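Local coordinates for M32 carboxypeptidase (Chitinophagaceae bacterium, PDB 7A03), which probably removes amino acids from the C-terminal ends of peptides as a metal-dependent carboxypeptidase of the M32 (Taq) family, at residues G288-S300 with I463-L475. Sequence-based numbering, arbitrary orientation.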
loop_
_atom_site.group_PDB
_atom_site.type_symbol
_atom_site.label_atom_id
_atom_site.label_comp_id
_atom_site.label_asym_id
_atom_site.label_seq_id
_atom_site.Cartn_x
_atom_site.Cartn_y
_atom_site.Cartn_z
ATOM N N GLY A 288 15.013 -11.216 -1.341
ATOM C CA GLY A 288 15.416 -9.838 -1.139
ATOM C C GLY A 288 14.358 -8.807 -1.475
ATOM O O GLY A 288 14.680 -7.615 -1.538
ATOM N N GLU A 289 13.109 -9.231 -1.719
ATOM C CA GLU A 289 11.995 -8.356 -2.066
ATOM C C GLU A 289 10.964 -8.352 -0.941
ATOM O O GLU A 289 10.815 -9.338 -0.220
ATOM C CB GLU A 289 11.304 -8.848 -3.354
ATOM C CG GLU A 289 12.210 -8.847 -4.580
ATOM C CD GLU A 289 11.620 -9.585 -5.786
ATOM O OE1 GLU A 289 10.543 -10.201 -5.644
ATOM O OE2 GLU A 289 12.235 -9.532 -6.885
ATOM N N ALA A 290 10.247 -7.234 -0.799
ATOM C CA ALA A 290 9.163 -7.162 0.174
ATOM C C ALA A 290 8.201 -8.331 -0.013
ATOM O O ALA A 290 7.951 -8.776 -1.138
ATOM C CB ALA A 290 8.389 -5.859 -0.009
ATOM N N ALA A 291 7.645 -8.819 1.108
ATOM C CA ALA A 291 6.873 -10.063 1.102
ATOM C C ALA A 291 5.607 -9.952 0.263
ATOM O O ALA A 291 5.205 -10.928 -0.387
ATOM C CB ALA A 291 6.545 -10.503 2.530
ATOM N N SER A 292 4.960 -8.786 0.268
ATOM C CA SER A 292 3.706 -8.584 -0.457
ATOM C C SER A 292 3.289 -7.134 -0.271
ATOM O O SER A 292 3.816 -6.424 0.595
ATOM C CB SER A 292 2.579 -9.475 0.054
ATOM O OG SER A 292 2.013 -8.916 1.233
ATOM N N LEU A 293 2.316 -6.703 -1.087
ATOM C CA LEU A 293 1.775 -5.353 -0.958
ATOM C C LEU A 293 1.112 -5.164 0.396
ATOM O O LEU A 293 1.244 -4.104 1.018
ATOM C CB LEU A 293 0.744 -5.078 -2.056
ATOM C CG LEU A 293 1.221 -4.723 -3.466
ATOM C CD1 LEU A 293 -0.000 -4.578 -4.368
ATOM C CD2 LEU A 293 2.027 -3.444 -3.464
ATOM N N GLY A 294 0.393 -6.182 0.862
ATOM C CA GLY A 294 -0.234 -6.093 2.174
ATOM C C GLY A 294 0.767 -5.951 3.308
ATOM O O GLY A 294 0.575 -5.142 4.214
ATOM N N ILE A 295 1.849 -6.726 3.275
ATOM C CA ILE A 295 2.869 -6.580 4.312
ATOM C C ILE A 295 3.551 -5.210 4.207
ATOM O O ILE A 295 3.821 -4.544 5.216
ATOM C CB ILE A 295 3.852 -7.772 4.281
ATOM C CG1 ILE A 295 3.131 -9.105 4.576
ATOM C CG2 ILE A 295 5.031 -7.528 5.240
ATOM C CD1 ILE A 295 2.433 -9.161 5.951
ATOM N N HIS A 296 3.806 -4.735 2.987
ATOM C CA HIS A 296 4.381 -3.400 2.880
ATOM C C HIS A 296 3.440 -2.348 3.480
ATOM O O HIS A 296 3.861 -1.459 4.251
ATOM C CB HIS A 296 4.695 -3.096 1.414
ATOM C CG HIS A 296 6.007 -2.410 1.220
ATOM N ND1 HIS A 296 6.439 -1.376 2.024
ATOM C CD2 HIS A 296 7.004 -2.644 0.337
ATOM C CE1 HIS A 296 7.645 -0.993 1.632
ATOM N NE2 HIS A 296 8.008 -1.749 0.611
ATOM N N GLU A 297 2.142 -2.461 3.164
ATOM C CA GLU A 297 1.184 -1.519 3.711
ATOM C C GLU A 297 1.091 -1.636 5.233
ATOM O O GLU A 297 0.859 -0.631 5.910
ATOM C CB GLU A 297 -0.177 -1.698 3.022
ATOM C CG GLU A 297 -1.219 -0.659 3.415
ATOM C CD GLU A 297 -1.027 0.667 2.682
ATOM O OE1 GLU A 297 -0.068 0.790 1.895
ATOM O OE2 GLU A 297 -1.843 1.583 2.893
ATOM N N SER A 298 1.287 -2.838 5.792
ATOM C CA SER A 298 1.293 -2.968 7.248
ATOM C C SER A 298 2.413 -2.147 7.869
ATOM O O SER A 298 2.263 -1.615 8.976
ATOM C CB SER A 298 1.436 -4.434 7.680
ATOM O OG SER A 298 2.779 -4.906 7.572
ATOM N N GLN A 299 3.548 -2.051 7.183
ATOM C CA GLN A 299 4.640 -1.233 7.730
ATOM C C GLN A 299 4.307 0.263 7.715
ATOM O O GLN A 299 4.508 0.975 8.727
ATOM C CB GLN A 299 5.910 -1.518 6.937
ATOM C CG GLN A 299 6.327 -2.964 7.027
ATOM C CD GLN A 299 6.487 -3.401 8.468
ATOM O OE1 GLN A 299 7.482 -3.083 9.119
ATOM N NE2 GLN A 299 5.486 -4.123 8.987
ATOM N N SER A 300 3.736 0.740 6.606
ATOM C CA SER A 300 3.337 2.152 6.563
ATOM C C SER A 300 2.268 2.488 7.603
ATOM O O SER A 300 2.351 3.523 8.290
ATOM C CB SER A 300 2.898 2.574 5.156
ATOM O OG SER A 300 1.708 1.923 4.758
ATOM N N ILE A 463 10.276 -9.209 10.573
ATOM C CA ILE A 463 9.651 -8.986 9.265
ATOM C C ILE A 463 10.668 -8.647 8.184
ATOM O O ILE A 463 10.743 -9.324 7.151
ATOM C CB ILE A 463 8.552 -7.912 9.345
ATOM C CG1 ILE A 463 7.390 -8.426 10.212
ATOM C CG2 ILE A 463 8.060 -7.575 7.943
ATOM C CD1 ILE A 463 6.405 -7.355 10.632
ATOM N N HIS A 464 11.457 -7.599 8.412
ATOM C CA HIS A 464 12.241 -7.013 7.326
ATOM C C HIS A 464 13.204 -7.947 6.604
ATOM O O HIS A 464 13.311 -7.826 5.371
ATOM C CB HIS A 464 12.972 -5.768 7.828
ATOM C CG HIS A 464 12.052 -4.684 8.279
ATOM N ND1 HIS A 464 12.504 -3.489 8.801
ATOM C CD2 HIS A 464 10.703 -4.600 8.258
ATOM C CE1 HIS A 464 11.469 -2.721 9.094
ATOM N NE2 HIS A 464 10.364 -3.377 8.780
ATOM N N PRO A 465 13.967 -8.826 7.263
ATOM C CA PRO A 465 15.076 -9.496 6.568
ATOM C C PRO A 465 14.684 -10.725 5.775
ATOM O O PRO A 465 15.552 -11.317 5.130
ATOM C CB PRO A 465 15.995 -9.894 7.730
ATOM C CG PRO A 465 15.046 -10.195 8.829
ATOM C CD PRO A 465 13.930 -9.192 8.696
ATOM N N PHE A 466 13.426 -11.142 5.821
ATOM C CA PHE A 466 13.023 -12.390 5.195
ATOM C C PHE A 466 12.593 -12.244 3.746
ATOM O O PHE A 466 12.435 -13.262 3.069
ATOM C CB PHE A 466 11.904 -13.037 6.002
ATOM C CG PHE A 466 12.311 -13.363 7.405
ATOM C CD1 PHE A 466 13.276 -14.317 7.647
ATOM C CD2 PHE A 466 11.766 -12.691 8.473
ATOM C CE1 PHE A 466 13.676 -14.612 8.935
ATOM C CE2 PHE A 466 12.153 -12.990 9.770
ATOM C CZ PHE A 466 13.111 -13.952 9.995
ATOM N N GLY A 467 12.413 -11.027 3.258
ATOM C CA GLY A 467 11.912 -10.866 1.912
ATOM C C GLY A 467 10.619 -11.641 1.707
ATOM O O GLY A 467 9.682 -11.564 2.518
ATOM N N ARG A 468 10.562 -12.401 0.619
ATOM C CA ARG A 468 9.403 -13.225 0.285
ATOM C C ARG A 468 9.479 -14.645 0.826
ATOM O O ARG A 468 8.656 -15.473 0.429
ATOM C CB ARG A 468 9.202 -13.280 -1.234
ATOM C CG ARG A 468 8.648 -11.983 -1.823
ATOM C CD ARG A 468 8.797 -11.951 -3.345
ATOM N NE ARG A 468 8.019 -13.013 -3.986
ATOM C CZ ARG A 468 8.139 -13.366 -5.263
ATOM N NH1 ARG A 468 9.019 -12.756 -6.048
ATOM N NH2 ARG A 468 7.382 -14.342 -5.744
ATOM N N PHE A 469 10.430 -14.953 1.719
ATOM C CA PHE A 469 10.597 -16.335 2.170
ATOM C C PHE A 469 9.303 -16.913 2.735
ATOM O O PHE A 469 8.944 -18.057 2.441
ATOM C CB PHE A 469 11.727 -16.437 3.200
ATOM C CG PHE A 469 12.054 -17.855 3.592
ATOM C CD1 PHE A 469 11.353 -18.496 4.604
ATOM C CD2 PHE A 469 13.040 -18.562 2.924
ATOM C CE1 PHE A 469 11.643 -19.816 4.946
ATOM C CE2 PHE A 469 13.340 -19.872 3.262
ATOM C CZ PHE A 469 12.643 -20.504 4.274
ATOM N N TYR A 470 8.592 -16.131 3.538
ATOM C CA TYR A 470 7.291 -16.517 4.065
ATOM C C TYR A 470 6.187 -15.778 3.319
ATOM O O TYR A 470 6.313 -14.590 3.006
ATOM C CB TYR A 470 7.194 -16.159 5.549
ATOM C CG TYR A 470 8.266 -16.762 6.429
ATOM C CD1 TYR A 470 8.200 -18.095 6.827
ATOM C CD2 TYR A 470 9.325 -15.992 6.891
ATOM C CE1 TYR A 470 9.173 -18.642 7.647
ATOM C CE2 TYR A 470 10.305 -16.533 7.703
ATOM C CZ TYR A 470 10.221 -17.860 8.085
ATOM O OH TYR A 470 11.195 -18.399 8.896
ATOM N N THR A 471 5.080 -16.471 3.060
ATOM C CA THR A 471 3.906 -15.756 2.593
ATOM C C THR A 471 3.357 -14.891 3.726
ATOM O O THR A 471 3.763 -15.006 4.885
ATOM C CB THR A 471 2.809 -16.725 2.147
ATOM O OG1 THR A 471 2.181 -17.300 3.302
ATOM C CG2 THR A 471 3.373 -17.839 1.273
ATOM N N SER A 472 2.423 -14.001 3.377
ATOM C CA SER A 472 1.858 -13.114 4.386
ATOM C C SER A 472 1.232 -13.921 5.518
ATOM O O SER A 472 1.394 -13.579 6.697
ATOM C CB SER A 472 0.842 -12.158 3.755
ATOM O OG SER A 472 0.103 -12.803 2.734
ATOM N N ASN A 473 0.558 -15.026 5.174
ATOM C CA ASN A 473 -0.067 -15.879 6.182
ATOM C C ASN A 473 0.976 -16.553 7.060
ATOM O O ASN A 473 0.855 -16.561 8.291
ATOM C CB ASN A 473 -0.940 -16.938 5.511
ATOM C CG ASN A 473 -1.433 -17.989 6.497
ATOM O OD1 ASN A 473 -1.265 -19.192 6.283
ATOM N ND2 ASN A 473 -2.039 -17.532 7.594
ATOM N N GLU A 474 1.992 -17.161 6.440
ATOM C CA GLU A 474 3.034 -17.817 7.219
ATOM C C GLU A 474 3.746 -16.822 8.111
ATOM O O GLU A 474 4.076 -17.134 9.259
ATOM C CB GLU A 474 4.038 -18.497 6.286
ATOM C CG GLU A 474 3.427 -19.608 5.446
ATOM C CD GLU A 474 4.381 -20.114 4.381
ATOM O OE1 GLU A 474 5.380 -19.418 4.095
ATOM O OE2 GLU A 474 4.141 -21.213 3.833
ATOM N N LEU A 475 3.991 -15.610 7.597
ATOM C CA LEU A 475 4.659 -14.592 8.393
ATOM C C LEU A 475 3.819 -14.226 9.610
ATOM O O LEU A 475 4.318 -14.170 10.737
ATOM C CB LEU A 475 4.920 -13.364 7.521
ATOM C CG LEU A 475 5.915 -12.352 8.060
ATOM C CD1 LEU A 475 7.245 -13.004 8.393
ATOM C CD2 LEU A 475 6.097 -11.222 7.044
HETATM O O HOH W 1 5.841 -13.672 0.607
#
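Glu-289 runs out extended (chi2 169°), while Arg-468 kinks at chi3 (63°), and the two side chains come to lie alongside each other, pointing the same way. The planes of carboxylate and guanidinium are nearly parallel, 14° apart. Arg-468 NH1 gives a hydrogen to the syn side of Glu-289 OE1 at 3.0 Å, a salt bridge, and the same nitrogen also makes a salt bridge to Asp-94. Shortening Arg-468 to an alanine would probably leave both acidic groups without their shared cation and uncover the Ala-290 carbonyl, against which Arg-468 CG now rests. Just before the arginine, Gly-467 sits in a type II' turn from Phe-466 to Phe-469, with a positive phi that suits a glycine. The methyl of Ala-291 lies 3.3 Å from Gly-467 O, and one water links Ala-291 O to Tyr-470 O.

At the other end, the Gln-299 amide stands almost perpendicular to the His-464 ring. His-464 NE2 donates to Gln-299 OE1 (2.9 Å) within its own ring plane but from above the carbonyl plane. Gln-299 NE2 in turn donates to Ser-298 OG, so both ends of the amide are held and its flip is fixed. Between these polar ends the packing is apolar: Ile-295 CG2 meets Ile-463 CG2 at 4.1 Å and Leu-475 CD2 at 4.2 Å, and its CG1 rests on Ser-472 CB.

Both helices start here: Ser-292 OG caps helix 293-307 through Ile-295 N and is also hydrogen-bonded to Glu-165, and Thr-471 and Glu-474 form a capping box on helix 472-480. Helix 258-277, which carries an HExxH pattern, probably the metal-binding motif of this family, with no metal bound in this model, packs against helix 293-307 through Tyr-274, while Tyr-428 of helix 420-439 touches both Ser-298 and Ser-472.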